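Local coordinates for protein glycinin A3B4 subunit (Glycine max, PDB 2D5F) that probably serves as a nitrogen and amino-acid reserve of the soybean seed, an 11S storage globulin of two cupin domains that assembles into hexamers, at residues Leu14-Asp20 against Trp33-Glu39; Gly44-Arg50 against Ala143-Thr149; Phe163-Pro169 against Gly201-Leu205. All blocks are in the same frame, centred on the assembly; numbering follows the deposited sequence.

Contact 1 of 3, residues Leu14-Asp20 against Trp33-Glu39; sequences LNALEPD and WNSQHPE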
loop_
_atom_site.group_PDB
_atom_site.type_symbol
_atom_site.label_atom_id
_atom_site.label_comp_id
_atom_site.label_asym_id
_atom_site.label_seq_id
_atom_site.Cartn_x
_atom_site.Cartn_y
_atom_site.Cartn_z
ATOM N N LEU B 14 -18.769 35.094 -1.326
ATOM C CA LEU B 14 -17.859 34.526 -2.310
ATOM C C LEU B 14 -18.084 35.303 -3.593
ATOM O O LEU B 14 -19.217 35.474 -4.019
ATOM C CB LEU B 14 -18.169 33.048 -2.565
ATOM C CG LEU B 14 -18.014 32.048 -1.419
ATOM C CD1 LEU B 14 -18.359 30.650 -1.937
ATOM C CD2 LEU B 14 -16.586 32.081 -0.892
ATOM N N ASN B 15 -17.011 35.781 -4.206
ATOM C CA ASN B 15 -17.138 36.525 -5.452
ATOM C C ASN B 15 -16.674 35.728 -6.665
ATOM O O ASN B 15 -15.777 34.888 -6.570
ATOM C CB ASN B 15 -16.327 37.819 -5.378
ATOM C CG ASN B 15 -17.058 38.927 -4.643
ATOM O OD1 ASN B 15 -16.433 39.784 -4.034
ATOM N ND2 ASN B 15 -18.388 38.921 -4.714
ATOM N N ALA B 16 -17.307 35.994 -7.801
ATOM C CA ALA B 16 -16.933 35.360 -9.055
ATOM C C ALA B 16 -15.697 36.167 -9.425
ATOM O O ALA B 16 -15.783 37.383 -9.573
ATOM C CB ALA B 16 -18.027 35.560 -10.084
ATOM N N LEU B 17 -14.555 35.499 -9.568
ATOM C CA LEU B 17 -13.299 36.181 -9.855
ATOM C C LEU B 17 -12.752 36.054 -11.274
ATOM O O LEU B 17 -12.923 35.027 -11.933
ATOM C CB LEU B 17 -12.229 35.681 -8.881
ATOM C CG LEU B 17 -12.588 35.665 -7.391
ATOM C CD1 LEU B 17 -11.535 34.891 -6.619
ATOM C CD2 LEU B 17 -12.698 37.090 -6.872
ATOM N N GLU B 18 -12.070 37.109 -11.719
ATOM C CA GLU B 18 -11.444 37.159 -13.037
ATOM C C GLU B 18 -9.980 37.521 -12.848
ATOM O O GLU B 18 -9.594 37.998 -11.790
ATOM C CB GLU B 18 -12.145 38.190 -13.924
ATOM C CG GLU B 18 -13.478 37.689 -14.449
ATOM C CD GLU B 18 -14.266 38.749 -15.183
ATOM O OE1 GLU B 18 -13.711 39.397 -16.096
ATOM O OE2 GLU B 18 -15.449 38.922 -14.848
ATOM N N PRO B 19 -9.141 37.305 -13.875
ATOM C CA PRO B 19 -7.712 37.619 -13.767
ATOM C C PRO B 19 -7.395 39.025 -13.268
ATOM O O PRO B 19 -8.052 39.989 -13.656
ATOM C CB PRO B 19 -7.204 37.376 -15.185
ATOM C CG PRO B 19 -8.105 36.278 -15.668
ATOM C CD PRO B 19 -9.454 36.763 -15.207
ATOM N N ASP B 20 -6.376 39.127 -12.418
ATOM C CA ASP B 20 -5.942 40.404 -11.847
ATOM C C ASP B 20 -4.677 40.989 -12.477
ATOM O O ASP B 20 -4.512 42.204 -12.523
ATOM C CB ASP B 20 -5.678 40.263 -10.347
ATOM C CG ASP B 20 -6.881 39.779 -9.589
ATOM O OD1 ASP B 20 -7.013 38.549 -9.405
ATOM O OD2 ASP B 20 -7.698 40.628 -9.182
ATOM N N TRP B 33 -4.715 35.113 -11.420
ATOM C CA TRP B 33 -5.663 35.578 -10.411
ATOM C C TRP B 33 -4.772 35.820 -9.194
ATOM O O TRP B 33 -3.882 35.014 -8.916
ATOM C CB TRP B 33 -6.690 34.489 -10.089
ATOM C CG TRP B 33 -7.868 34.399 -11.052
ATOM C CD1 TRP B 33 -9.152 34.819 -10.816
ATOM C CD2 TRP B 33 -7.875 33.809 -12.362
ATOM N NE1 TRP B 33 -9.955 34.521 -11.892
ATOM C CE2 TRP B 33 -9.198 33.905 -12.857
ATOM C CE3 TRP B 33 -6.890 33.211 -13.168
ATOM C CZ2 TRP B 33 -9.567 33.417 -14.119
ATOM C CZ3 TRP B 33 -7.257 32.724 -14.430
ATOM C CH2 TRP B 33 -8.585 32.835 -14.891
ATOM N N ASN B 34 -4.975 36.931 -8.492
ATOM C CA ASN B 34 -4.172 37.237 -7.308
ATOM C C ASN B 34 -4.416 36.132 -6.272
ATOM O O ASN B 34 -5.560 35.875 -5.891
ATOM C CB ASN B 34 -4.593 38.591 -6.727
ATOM C CG ASN B 34 -3.655 39.077 -5.643
ATOM O OD1 ASN B 34 -3.297 38.329 -4.733
ATOM N ND2 ASN B 34 -3.255 40.341 -5.730
ATOM N N SER B 35 -3.352 35.491 -5.805
ATOM C CA SER B 35 -3.509 34.408 -4.836
ATOM C C SER B 35 -3.986 34.887 -3.460
ATOM O O SER B 35 -4.293 34.075 -2.590
ATOM C CB SER B 35 -2.191 33.638 -4.684
ATOM O OG SER B 35 -1.174 34.480 -4.175
ATOM N N GLN B 36 -4.071 36.199 -3.269
ATOM C CA GLN B 36 -4.491 36.733 -1.983
ATOM C C GLN B 36 -5.984 36.990 -1.804
ATOM O O GLN B 36 -6.410 37.471 -0.759
ATOM C CB GLN B 36 -3.671 37.982 -1.655
ATOM C CG GLN B 36 -2.226 37.631 -1.301
ATOM C CD GLN B 36 -1.310 38.834 -1.244
ATOM O OE1 GLN B 36 -0.150 38.725 -0.843
ATOM N NE2 GLN B 36 -1.819 39.991 -1.656
ATOM N N HIS B 37 -6.783 36.675 -2.819
ATOM C CA HIS B 37 -8.229 36.818 -2.689
ATOM C C HIS B 37 -8.608 35.859 -1.566
ATOM O O HIS B 37 -8.143 34.715 -1.543
ATOM C CB HIS B 37 -8.950 36.376 -3.969
ATOM C CG HIS B 37 -8.973 37.417 -5.041
ATOM N ND1 HIS B 37 -8.242 37.307 -6.204
ATOM C CD2 HIS B 37 -9.623 38.602 -5.115
ATOM C CE1 HIS B 37 -8.439 38.381 -6.947
ATOM N NE2 HIS B 37 -9.272 39.182 -6.309
ATOM N N PRO B 38 -9.446 36.305 -0.620
ATOM C CA PRO B 38 -9.819 35.397 0.468
ATOM C C PRO B 38 -10.378 34.040 0.033
ATOM O O PRO B 38 -10.144 33.032 0.702
ATOM C CB PRO B 38 -10.813 36.226 1.307
ATOM C CG PRO B 38 -11.203 37.382 0.409
ATOM C CD PRO B 38 -9.955 37.663 -0.371
ATOM N N GLU B 39 -11.099 34.005 -1.082
ATOM C CA GLU B 39 -11.672 32.748 -1.567
ATOM C C GLU B 39 -10.564 31.761 -1.934
ATOM O O GLU B 39 -10.622 30.573 -1.581
ATOM C CB GLU B 39 -12.569 33.000 -2.791
ATOM C CG GLU B 39 -13.704 33.987 -2.534
ATOM C CD GLU B 39 -13.336 35.437 -2.842
ATOM O OE1 GLU B 39 -12.168 35.836 -2.650
ATOM O OE2 GLU B 39 -14.235 36.190 -3.268
#
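Pro19 and Trp33 bring the two backbones to 4.4 Å, CA to CA; the irregular segment 14-20 and the loop leading into a helix then bow apart round the Leu17 side chain and come back to 6.5 Å between the CA atoms of Leu14 and Glu39. The indole of Trp33 organises one end. Its NE1 donates to Leu17 O at 3.0 Å, an almost straight bond (174°) lying in the indole plane, although on the acceptor the donor stands well above the carbonyl plane. Over one face of the same indole lies the pyrrolidine of Pro19, with CG 3.6 Å from the centroid of the six-membered ring in a CH-pi contact; the Glu18-Pro19 peptide continues over the pyrrole half. Leu17 fills the middle. Its CB rests against Trp33 CD1, and its CD2 sits over a face of the His37 imidazole, 4.0 Å from the ring centroid. At the other end the buried Glu39 side chain bends at chi2 (91°), bringing its carboxylate back to segment 14-20, where OE2 accepts from Asn15 N at 3.0 Å through its anti lone pair. Leu14 CD2 packs on the methylene CG of Glu39 at 3.8 Å. Within 33-39, Asn34 OD1 accepts from Gln36 N in an Asx turn, and His37 takes the N-cap position of the helix. Trp33 also packs on Val47 and Lys49 of strand 46-52 and on Leu421, while Glu39 touches Val423 and Leu14 bonds through its backbone to Val411, placing the contact between the first cupin sheet and strands 410-413 and 421-424 of the second cupin domain.

Contact 2 of 3, residues Gly44-Arg50 against Ala143-Thr149; sequences GVTVSKR and AISLLDT. With CO3 (carbonate ion), chain E.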
loop_
_atom_site.group_PDB
_atom_site.type_symbol
_atom_site.label_atom_id
_atom_site.label_comp_id
_atom_site.label_asym_id
_atom_site.label_seq_id
_atom_site.Cartn_x
_atom_site.Cartn_y
_atom_site.Cartn_z
ATOM N N GLY B 44 -6.590 27.343 -0.893
ATOM C CA GLY B 44 -5.184 26.977 -0.896
ATOM C C GLY B 44 -4.646 26.745 -2.296
ATOM O O GLY B 44 -3.858 25.821 -2.528
ATOM N N VAL B 45 -5.067 27.591 -3.233
ATOM C CA VAL B 45 -4.640 27.478 -4.624
ATOM C C VAL B 45 -4.748 28.840 -5.299
ATOM O O VAL B 45 -5.214 29.813 -4.704
ATOM C CB VAL B 45 -5.573 26.542 -5.440
ATOM C CG1 VAL B 45 -5.708 25.175 -4.775
ATOM C CG2 VAL B 45 -6.956 27.204 -5.585
ATOM N N THR B 46 -4.296 28.899 -6.543
ATOM C CA THR B 46 -4.443 30.098 -7.352
ATOM C C THR B 46 -4.572 29.590 -8.778
ATOM O O THR B 46 -4.369 28.400 -9.033
ATOM C CB THR B 46 -3.275 31.106 -7.213
ATOM O OG1 THR B 46 -3.698 32.361 -7.762
ATOM C CG2 THR B 46 -2.041 30.651 -7.954
ATOM N N VAL B 47 -4.932 30.470 -9.704
ATOM C CA VAL B 47 -5.128 30.059 -11.083
ATOM C C VAL B 47 -4.397 30.959 -12.066
ATOM O O VAL B 47 -4.229 32.155 -11.831
ATOM C CB VAL B 47 -6.640 30.045 -11.433
ATOM C CG1 VAL B 47 -6.849 29.564 -12.862
ATOM C CG2 VAL B 47 -7.394 29.151 -10.447
ATOM N N SER B 48 -3.975 30.366 -13.176
ATOM C CA SER B 48 -3.257 31.083 -14.217
ATOM C C SER B 48 -3.796 30.693 -15.593
ATOM O O SER B 48 -3.907 29.511 -15.909
ATOM C CB SER B 48 -1.771 30.744 -14.121
ATOM O OG SER B 48 -1.055 31.232 -15.236
ATOM N N LYS B 49 -4.142 31.690 -16.400
ATOM C CA LYS B 49 -4.655 31.456 -17.749
ATOM C C LYS B 49 -3.534 31.766 -18.735
ATOM O O LYS B 49 -3.011 32.873 -18.753
ATOM C CB LYS B 49 -5.850 32.363 -18.020
ATOM C CG LYS B 49 -6.479 32.176 -19.385
ATOM C CD LYS B 49 -7.691 33.086 -19.529
ATOM C CE LYS B 49 -8.313 32.972 -20.908
ATOM N NZ LYS B 49 -9.425 33.954 -21.086
ATOM N N ARG B 50 -3.163 30.785 -19.549
ATOM C CA ARG B 50 -2.077 30.982 -20.502
ATOM C C ARG B 50 -2.531 30.911 -21.944
ATOM O O ARG B 50 -3.343 30.060 -22.316
ATOM C CB ARG B 50 -0.972 29.951 -20.260
ATOM C CG ARG B 50 -0.193 30.195 -18.978
ATOM C CD ARG B 50 0.498 28.933 -18.475
ATOM N NE ARG B 50 0.650 28.981 -17.024
ATOM C CZ ARG B 50 0.813 27.918 -16.246
ATOM N NH1 ARG B 50 0.939 28.075 -14.937
ATOM N NH2 ARG B 50 0.848 26.703 -16.773
ATOM N N ALA B 143 -5.179 27.874 -22.194
ATOM C CA ALA B 143 -5.231 26.879 -21.132
ATOM C C ALA B 143 -5.406 27.530 -19.765
ATOM O O ALA B 143 -4.898 28.627 -19.515
ATOM C CB ALA B 143 -3.964 26.036 -21.154
ATOM N N ILE B 144 -6.138 26.851 -18.886
ATOM C CA ILE B 144 -6.368 27.353 -17.535
ATOM C C ILE B 144 -5.710 26.400 -16.548
ATOM O O ILE B 144 -6.071 25.226 -16.462
ATOM C CB ILE B 144 -7.882 27.475 -17.209
ATOM C CG1 ILE B 144 -8.469 28.735 -17.866
ATOM C CG2 ILE B 144 -8.086 27.577 -15.704
ATOM C CD1 ILE B 144 -8.485 28.703 -19.372
ATOM N N SER B 145 -4.751 26.921 -15.794
ATOM C CA SER B 145 -4.020 26.106 -14.846
ATOM C C SER B 145 -4.363 26.317 -13.380
ATOM O O SER B 145 -4.377 27.439 -12.884
ATOM C CB SER B 145 -2.516 26.321 -15.035
ATOM O OG SER B 145 -1.789 25.588 -14.068
ATOM N N LEU B 146 -4.647 25.216 -12.693
ATOM C CA LEU B 146 -4.925 25.256 -11.271
ATOM C C LEU B 146 -3.562 25.029 -10.616
ATOM O O LEU B 146 -2.964 23.958 -10.777
ATOM C CB LEU B 146 -5.895 24.130 -10.877
ATOM C CG LEU B 146 -6.447 24.102 -9.438
ATOM C CD1 LEU B 146 -5.339 23.778 -8.421
ATOM C CD2 LEU B 146 -7.091 25.445 -9.122
ATOM N N LEU B 147 -3.057 26.051 -9.928
ATOM C CA LEU B 147 -1.770 25.967 -9.239
ATOM C C LEU B 147 -2.044 25.537 -7.795
ATOM O O LEU B 147 -2.437 26.346 -6.958
ATOM C CB LEU B 147 -1.049 27.326 -9.257
ATOM C CG LEU B 147 -0.335 27.805 -10.538
ATOM C CD1 LEU B 147 -1.288 27.849 -11.703
ATOM C CD2 LEU B 147 0.253 29.193 -10.301
ATOM N N ASP B 148 -1.845 24.255 -7.515
ATOM C CA ASP B 148 -2.096 23.708 -6.188
ATOM C C ASP B 148 -0.987 24.067 -5.192
ATOM O O ASP B 148 -0.260 23.196 -4.719
ATOM C CB ASP B 148 -2.261 22.187 -6.306
ATOM C CG ASP B 148 -2.746 21.539 -5.018
ATOM O OD1 ASP B 148 -3.400 22.223 -4.199
ATOM O OD2 ASP B 148 -2.482 20.334 -4.834
ATOM N N THR B 149 -0.882 25.356 -4.871
ATOM C CA THR B 149 0.133 25.868 -3.950
ATOM C C THR B 149 0.103 25.264 -2.543
ATOM O O THR B 149 1.143 25.132 -1.907
ATOM C CB THR B 149 0.025 27.403 -3.785
ATOM O OG1 THR B 149 -1.335 27.754 -3.498
ATOM C CG2 THR B 149 0.479 28.123 -5.049
HETATM C C CO3 E . 1.195 26.195 -20.517
HETATM O O1 CO3 E . 2.171 26.388 -21.310
HETATM O O2 CO3 E . 1.409 26.184 -19.256
HETATM O O3 CO3 E . 0.011 26.012 -20.994
#
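Ser48 and Ser145 form the central pair of two antiparallel strands, 46-50 and 143-147, whose directions differ by 158°. Their bond from Ser145 N to Ser48 O, at 2.7 Å, is the shortest of those joining the strands. Packing is tight on the face that carries Val47 and Ile144. A chi1 of -178° swings CG1 of Val47 away from its own backbone N and onto Ile144 CG2 at 3.7 Å, while CG2 of Val47 meets Leu146 CD2, which also lies beside Val45. The looser part begins at Lys49: CG reaches Ile144 CD1 at 4.0 Å, but the extended chain then carries NZ away from the partner strand, and the residue is partly exposed. The opposite face is polar around Arg50. Ser145 CB lies over one face of the guanidinium, Gln67 accepts from both Ser145 OG and Arg50 NH1, and at the guanidinium edge NH2 donates to carbonate O2 at 2.6 Å. Thr133, His58 and Tyr131 complete the grip on this ion, probably a guest from the crystallisation liquor. The antiparallel pair is part of the cupin beta-barrel, whose pocket, with Arg50, His58 and Tyr131, here holds a carbonate.

Contact 3 of 3, residues Phe163-Pro169 against Gly201-Leu205; sequences FYLAGNP and GGSVL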
loop_
_atom_site.group_PDB
_atom_site.type_symbol
_atom_site.label_atom_id
_atom_site.label_comp_id
_atom_site.label_asym_id
_atom_site.label_seq_id
_atom_site.Cartn_x
_atom_site.Cartn_y
_atom_site.Cartn_z
ATOM N N PHE B 163 10.026 28.727 -11.603
ATOM C CA PHE B 163 11.462 28.726 -11.842
ATOM C C PHE B 163 11.709 28.526 -13.335
ATOM O O PHE B 163 11.514 27.428 -13.856
ATOM C CB PHE B 163 12.147 27.598 -11.054
ATOM C CG PHE B 163 12.096 27.772 -9.558
ATOM C CD1 PHE B 163 10.900 27.603 -8.859
ATOM C CD2 PHE B 163 13.242 28.119 -8.848
ATOM C CE1 PHE B 163 10.849 27.779 -7.473
ATOM C CE2 PHE B 163 13.204 28.297 -7.462
ATOM C CZ PHE B 163 12.006 28.127 -6.772
ATOM N N TYR B 164 12.124 29.581 -14.035
ATOM C CA TYR B 164 12.384 29.442 -15.463
ATOM C C TYR B 164 13.805 28.977 -15.719
ATOM O O TYR B 164 14.751 29.456 -15.090
ATOM C CB TYR B 164 12.124 30.759 -16.215
ATOM C CG TYR B 164 10.676 30.953 -16.597
ATOM C CD1 TYR B 164 9.813 31.705 -15.797
ATOM C CD2 TYR B 164 10.147 30.323 -17.728
ATOM C CE1 TYR B 164 8.454 31.821 -16.114
ATOM C CE2 TYR B 164 8.801 30.429 -18.048
ATOM C CZ TYR B 164 7.959 31.175 -17.240
ATOM O OH TYR B 164 6.623 31.251 -17.553
ATOM N N LEU B 165 13.945 28.021 -16.629
ATOM C CA LEU B 165 15.252 27.499 -16.990
ATOM C C LEU B 165 15.844 28.319 -18.136
ATOM O O LEU B 165 17.039 28.241 -18.416
ATOM C CB LEU B 165 15.130 26.032 -17.408
ATOM C CG LEU B 165 14.945 25.028 -16.268
ATOM C CD1 LEU B 165 14.382 23.733 -16.797
ATOM C CD2 LEU B 165 16.279 24.802 -15.586
ATOM N N ALA B 166 15.000 29.103 -18.798
ATOM C CA ALA B 166 15.451 29.923 -19.921
ATOM C C ALA B 166 14.665 31.218 -20.048
ATOM O O ALA B 166 13.600 31.377 -19.452
ATOM C CB ALA B 166 15.342 29.132 -21.226
ATOM N N GLY B 167 15.206 32.138 -20.837
ATOM C CA GLY B 167 14.557 33.412 -21.067
ATOM C C GLY B 167 14.727 34.435 -19.962
ATOM O O GLY B 167 15.433 34.214 -18.977
ATOM N N ASN B 168 14.082 35.578 -20.157
ATOM C CA ASN B 168 14.093 36.665 -19.192
ATOM C C ASN B 168 12.622 36.985 -18.962
ATOM O O ASN B 168 12.051 37.871 -19.605
ATOM C CB ASN B 168 14.813 37.882 -19.757
ATOM C CG ASN B 168 14.689 39.082 -18.857
ATOM O OD1 ASN B 168 14.816 38.967 -17.638
ATOM N ND2 ASN B 168 14.441 40.247 -19.448
ATOM N N PRO B 169 11.988 36.259 -18.030
ATOM C CA PRO B 169 10.571 36.447 -17.717
ATOM C C PRO B 169 10.228 37.632 -16.842
ATOM O O PRO B 169 11.084 38.196 -16.172
ATOM C CB PRO B 169 10.212 35.139 -17.027
ATOM C CG PRO B 169 11.456 34.892 -16.192
ATOM C CD PRO B 169 12.573 35.186 -17.197
ATOM N N GLY B 201 12.017 39.763 -13.109
ATOM C CA GLY B 201 12.238 38.339 -13.291
ATOM C C GLY B 201 13.570 37.980 -13.923
ATOM O O GLY B 201 14.231 38.815 -14.535
ATOM N N GLY B 202 13.957 36.720 -13.758
ATOM C CA GLY B 202 15.200 36.219 -14.319
ATOM C C GLY B 202 15.157 34.699 -14.291
ATOM O O GLY B 202 14.464 34.122 -13.454
ATOM N N SER B 203 15.875 34.048 -15.202
ATOM C CA SER B 203 15.907 32.589 -15.234
ATOM C C SER B 203 16.835 32.120 -14.120
ATOM O O SER B 203 17.585 32.916 -13.561
ATOM C CB SER B 203 16.431 32.098 -16.582
ATOM O OG SER B 203 17.791 32.448 -16.740
ATOM N N VAL B 204 16.791 30.837 -13.784
ATOM C CA VAL B 204 17.658 30.339 -12.730
ATOM C C VAL B 204 19.103 30.334 -13.206
ATOM O O VAL B 204 20.036 30.473 -12.408
ATOM C CB VAL B 204 17.242 28.924 -12.281
ATOM C CG1 VAL B 204 15.845 28.979 -11.676
ATOM C CG2 VAL B 204 17.282 27.959 -13.451
ATOM N N LEU B 205 19.284 30.205 -14.516
ATOM C CA LEU B 205 20.620 30.187 -15.096
ATOM C C LEU B 205 21.269 31.572 -15.074
ATOM O O LEU B 205 22.490 31.685 -14.981
ATOM C CB LEU B 205 20.555 29.638 -16.526
ATOM C CG LEU B 205 21.145 28.239 -16.753
ATOM C CD1 LEU B 205 20.885 27.355 -15.559
ATOM C CD2 LEU B 205 20.557 27.631 -18.015
HETATM O O HOH W 1 12.891 31.983 -12.790
HETATM O O HOH W 2 16.994 35.539 -17.428
HETATM O O HOH W 3 12.843 39.954 -16.218
#
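Val204 N donates to Tyr164 O at 2.8 Å, a bond straight at both ends, with an N-H...O angle of 165°. The two methyls of Val204 then go to different neighbours: with chi1 at -63°, CG1 reaches the edge of the Phe163 ring at CD2, 3.9 Å away, and CG2 meets Leu165 CD2. Beside them Ser203 lies within the bend of segment 163-169, its CB 3.3 Å from Gly167 O, and Leu205 CD2 touches Leu165 O. At the far end the pyrrolidine of Pro169 lies against the Gly202 backbone, CD 3.9 Å from Gly202 C, while its carbonyl O receives a CA-H...O contact from Gly201 at 3.1 Å. A side chain on Gly201 would run into that oxygen. With an alanine here in place of Pro169, the ring methylenes facing Gly202 would be missing, and the gap opened beside that backbone would probably leave the glycine pair freer to shift.

Waters form the next layer. One accepts from Tyr164 N at 2.8 Å and lies close to Gly202 O; a second accepts from Ser203 N and donates to Gly167 O at 2.6 Å. Farther out, the Phe163 ring meets that of Tyr62, and Tyr164 OH is held by Glu172 and His58. A neighbouring subunit covers the outer side, where its Tyr471 OH is hydrogen-bonded to Leu165 O and its Val429 packs on Val204. Across the two segments, then, polar recognition runs through backbone groups and water while the side chains contribute chiefly apolar surface, so the fit rests largely on the path of the main chain, and the surface it builds is used in subunit packing.

The three contacts follow in series along the chain. Contacts 1 and 2 adjoin, centres 11 Å apart: helix 38-43 leads into strand 46-52, and Trp33 N is probably hydrogen-bonded to Val47 O. Contact 2 lies about 6 Å from the centre of the folded chain, in the sheet holding strands 46-52 and 141-147, whereas contact 1 joins that sheet's border to the second cupin. Contact 3 stands apart, its centre about 20 Å from contact 2's and 26 Å from contact 1's, at the other sheet of the first cupin, where strand 163-164 pairs with 56-62. Together they sample the join between the cupin domains, the sheet of the first barrel and a surface packed against a neighbouring subunit.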